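Local structure of protease inhibitor SGPI-1 (Schistocerca gregaria, 2XTT) at residues D13-R18 against T28-P33. The protein is a single pacifastin domain, part of a longer secreted precursor, that inhibits trypsin and alpha-chymotrypsin in vitro. Numbering follows the deposited sequence.
Sequences DCNTCR and TRMGCP. Unlike the reference sequence in segment 13-18: Arg-18 (reference Asn). Unlike the reference sequence in segment 28-33: Met-30 (reference Lys).
Asn-15 and the 28-33 segment, which carries the reactive bond Arg-29–Met-30, meet through the Asn-15 amide, and both ends of that amide are engaged. Its OD1 accepts from two donors, the Thr-28 hydroxyl OG1 at 2.7 Å and the Met-30 backbone N at 2.9 Å, both tilted from the carbonyl plane. Its ND2 gives a nearly straight bond (174°) to Met-30 O, which lies close to the amide plane. Two bonds to Met-30 from opposite ends of one amide fix its rotation. A chi1 of -75° sets CG anti to the carbonyl carbon, with OD1 against Thr-28 OG1 and Met-30 N. Strand pairing adds Thr-28 N to Thr-16 O, 3.1 Å. The Cys-14–Cys-32 disulfide, one residue before Asn-15 and two after Met-30, ties the loop covalently. Met-30 differs from the reference sequence.

The periphery is looser and wet. Two waters each link the Asp-13 carboxylate to Pro-33 O, one from OD1 and one from OD2, while a third joins Thr-16 N to Thr-28 OG1. The Arg-29 side chain leaves its backbone away from 13-18; its NH2 hydrogen-bonds the backbone of the other protein's chain and forms a salt bridge with an acidic side chain there.

With an alanine in place of Asn-15, Met-30 N and O and the Thr-28 hydroxyl would probably lose their shared partner, leaving the loop freer to shift. Hydrogen bonds joining the Asn-15 side chain to Thr-28, before the reactive bond, and to Met-30, whose N is part of it, backed by the disulfide, are consistent with a pacifastin loop held rigid for presentation to a protease.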
loop_
_atom_site.group_PDB
_atom_site.type_symbol
_atom_site.label_atom_id
_atom_site.label_comp_id
_atom_site.label_asym_id
_atom_site.label_seq_id
_atom_site.Cartn_x
_atom_site.Cartn_y
_atom_site.Cartn_z
ATOM N N ASP A 13 -7.709 -0.906 -16.309
ATOM C CA ASP A 13 -6.491 -1.713 -16.577
ATOM C C ASP A 13 -6.612 -2.933 -15.711
ATOM O O ASP A 13 -7.574 -3.654 -15.782
ATOM C CB ASP A 13 -5.220 -0.893 -16.528
ATOM C CG ASP A 13 -4.043 -1.586 -17.172
ATOM O OD1 ASP A 13 -4.091 -2.768 -17.626
ATOM O OD2 ASP A 13 -2.968 -0.942 -17.145
ATOM N N CYS A 14 -5.640 -3.184 -14.847
ATOM C CA CYS A 14 -5.666 -4.359 -14.019
ATOM C C CYS A 14 -6.256 -4.153 -12.627
ATOM O O CYS A 14 -6.349 -5.123 -11.856
ATOM C CB CYS A 14 -4.243 -4.927 -13.899
ATOM S SG CYS A 14 -3.128 -4.056 -12.786
ATOM N N ASN A 15 -6.669 -2.927 -12.283
ATOM C CA ASN A 15 -7.289 -2.707 -10.976
ATOM C C ASN A 15 -8.789 -2.874 -11.042
ATOM O O ASN A 15 -9.440 -2.403 -11.993
ATOM C CB ASN A 15 -7.009 -1.283 -10.466
ATOM C CG ASN A 15 -5.552 -1.183 -9.988
ATOM O OD1 ASN A 15 -5.238 -1.810 -8.955
ATOM N ND2 ASN A 15 -4.715 -0.500 -10.691
ATOM N N THR A 16 -9.292 -3.497 -10.017
ATOM C CA THR A 16 -10.736 -3.597 -9.833
ATOM C C THR A 16 -11.279 -2.345 -9.168
ATOM O O THR A 16 -10.652 -1.736 -8.304
ATOM C CB THR A 16 -11.098 -4.819 -9.034
ATOM O OG1 THR A 16 -10.470 -4.677 -7.698
ATOM C CG2 THR A 16 -10.542 -6.066 -9.695
ATOM N N CYS A 17 -12.495 -1.989 -9.575
ATOM C CA CYS A 17 -13.193 -0.796 -9.142
ATOM C C CYS A 17 -14.633 -1.197 -8.734
ATOM O O CYS A 17 -15.243 -2.077 -9.322
ATOM C CB CYS A 17 -13.239 0.283 -10.219
ATOM S SG CYS A 17 -11.637 0.683 -10.972
ATOM N N ARG A 18 -15.178 -0.475 -7.782
ATOM C CA ARG A 18 -16.547 -0.628 -7.324
ATOM C C ARG A 18 -17.203 0.754 -7.273
ATOM O O ARG A 18 -16.562 1.724 -6.848
ATOM C CB ARG A 18 -16.555 -1.226 -5.947
ATOM N N THR A 28 -8.653 -0.140 -6.576
ATOM C CA THR A 28 -7.401 -0.499 -5.963
ATOM C C THR A 28 -6.263 0.205 -6.658
ATOM O O THR A 28 -6.397 0.763 -7.747
ATOM C CB THR A 28 -7.176 -2.033 -5.996
ATOM O OG1 THR A 28 -7.272 -2.517 -7.321
ATOM C CG2 THR A 28 -8.223 -2.736 -5.152
ATOM N N ARG A 29 -5.067 0.165 -6.025
ATOM C CA ARG A 29 -3.946 0.978 -6.366
ATOM C C ARG A 29 -2.681 0.195 -6.818
ATOM O O ARG A 29 -1.560 0.608 -6.551
ATOM C CB ARG A 29 -3.653 1.981 -5.250
ATOM C CG ARG A 29 -4.718 3.114 -5.237
ATOM C CD ARG A 29 -4.623 4.042 -4.039
ATOM N NE ARG A 29 -5.570 5.137 -4.259
ATOM C CZ ARG A 29 -5.618 6.238 -3.516
ATOM N NH1 ARG A 29 -4.875 6.358 -2.427
ATOM N NH2 ARG A 29 -6.451 7.235 -3.860
ATOM N N MET A 30 -2.867 -0.920 -7.528
ATOM C CA MET A 30 -1.712 -1.651 -8.055
ATOM C C MET A 30 -1.210 -1.120 -9.364
ATOM O O MET A 30 -1.906 -0.421 -10.104
ATOM C CB MET A 30 -2.249 -3.009 -8.537
ATOM C CG MET A 30 -2.794 -3.869 -7.466
ATOM S SD MET A 30 -3.110 -5.506 -8.074
ATOM C CE MET A 30 -4.319 -5.476 -9.311
ATOM N N GLY A 31 0.032 -1.474 -9.658
ATOM C CA GLY A 31 0.592 -1.342 -11.031
ATOM C C GLY A 31 0.246 -2.484 -11.883
ATOM O O GLY A 31 -0.154 -3.583 -11.411
ATOM N N CYS A 32 0.338 -2.288 -13.213
ATOM C CA CYS A 32 -0.180 -3.220 -14.182
ATOM C C CYS A 32 0.840 -3.552 -15.269
ATOM O O CYS A 32 1.796 -2.791 -15.465
ATOM C CB CYS A 32 -1.453 -2.628 -14.843
ATOM S SG CYS A 32 -2.765 -2.267 -13.666
ATOM N N PRO A 33 0.628 -4.637 -15.999
ATOM C CA PRO A 33 1.590 -4.953 -17.077
ATOM C C PRO A 33 1.695 -3.836 -18.058
ATOM O O PRO A 33 0.679 -3.142 -18.329
ATOM C CB PRO A 33 0.957 -6.178 -17.739
ATOM C CG PRO A 33 0.144 -6.835 -16.650
ATOM C CD PRO A 33 -0.396 -5.673 -15.873
HETATM O O HOH W 1 -1.905 -4.163 -18.478
HETATM O O HOH W 2 -0.563 -0.734 -18.090
HETATM O O HOH W 3 -7.824 -5.153 -7.881
#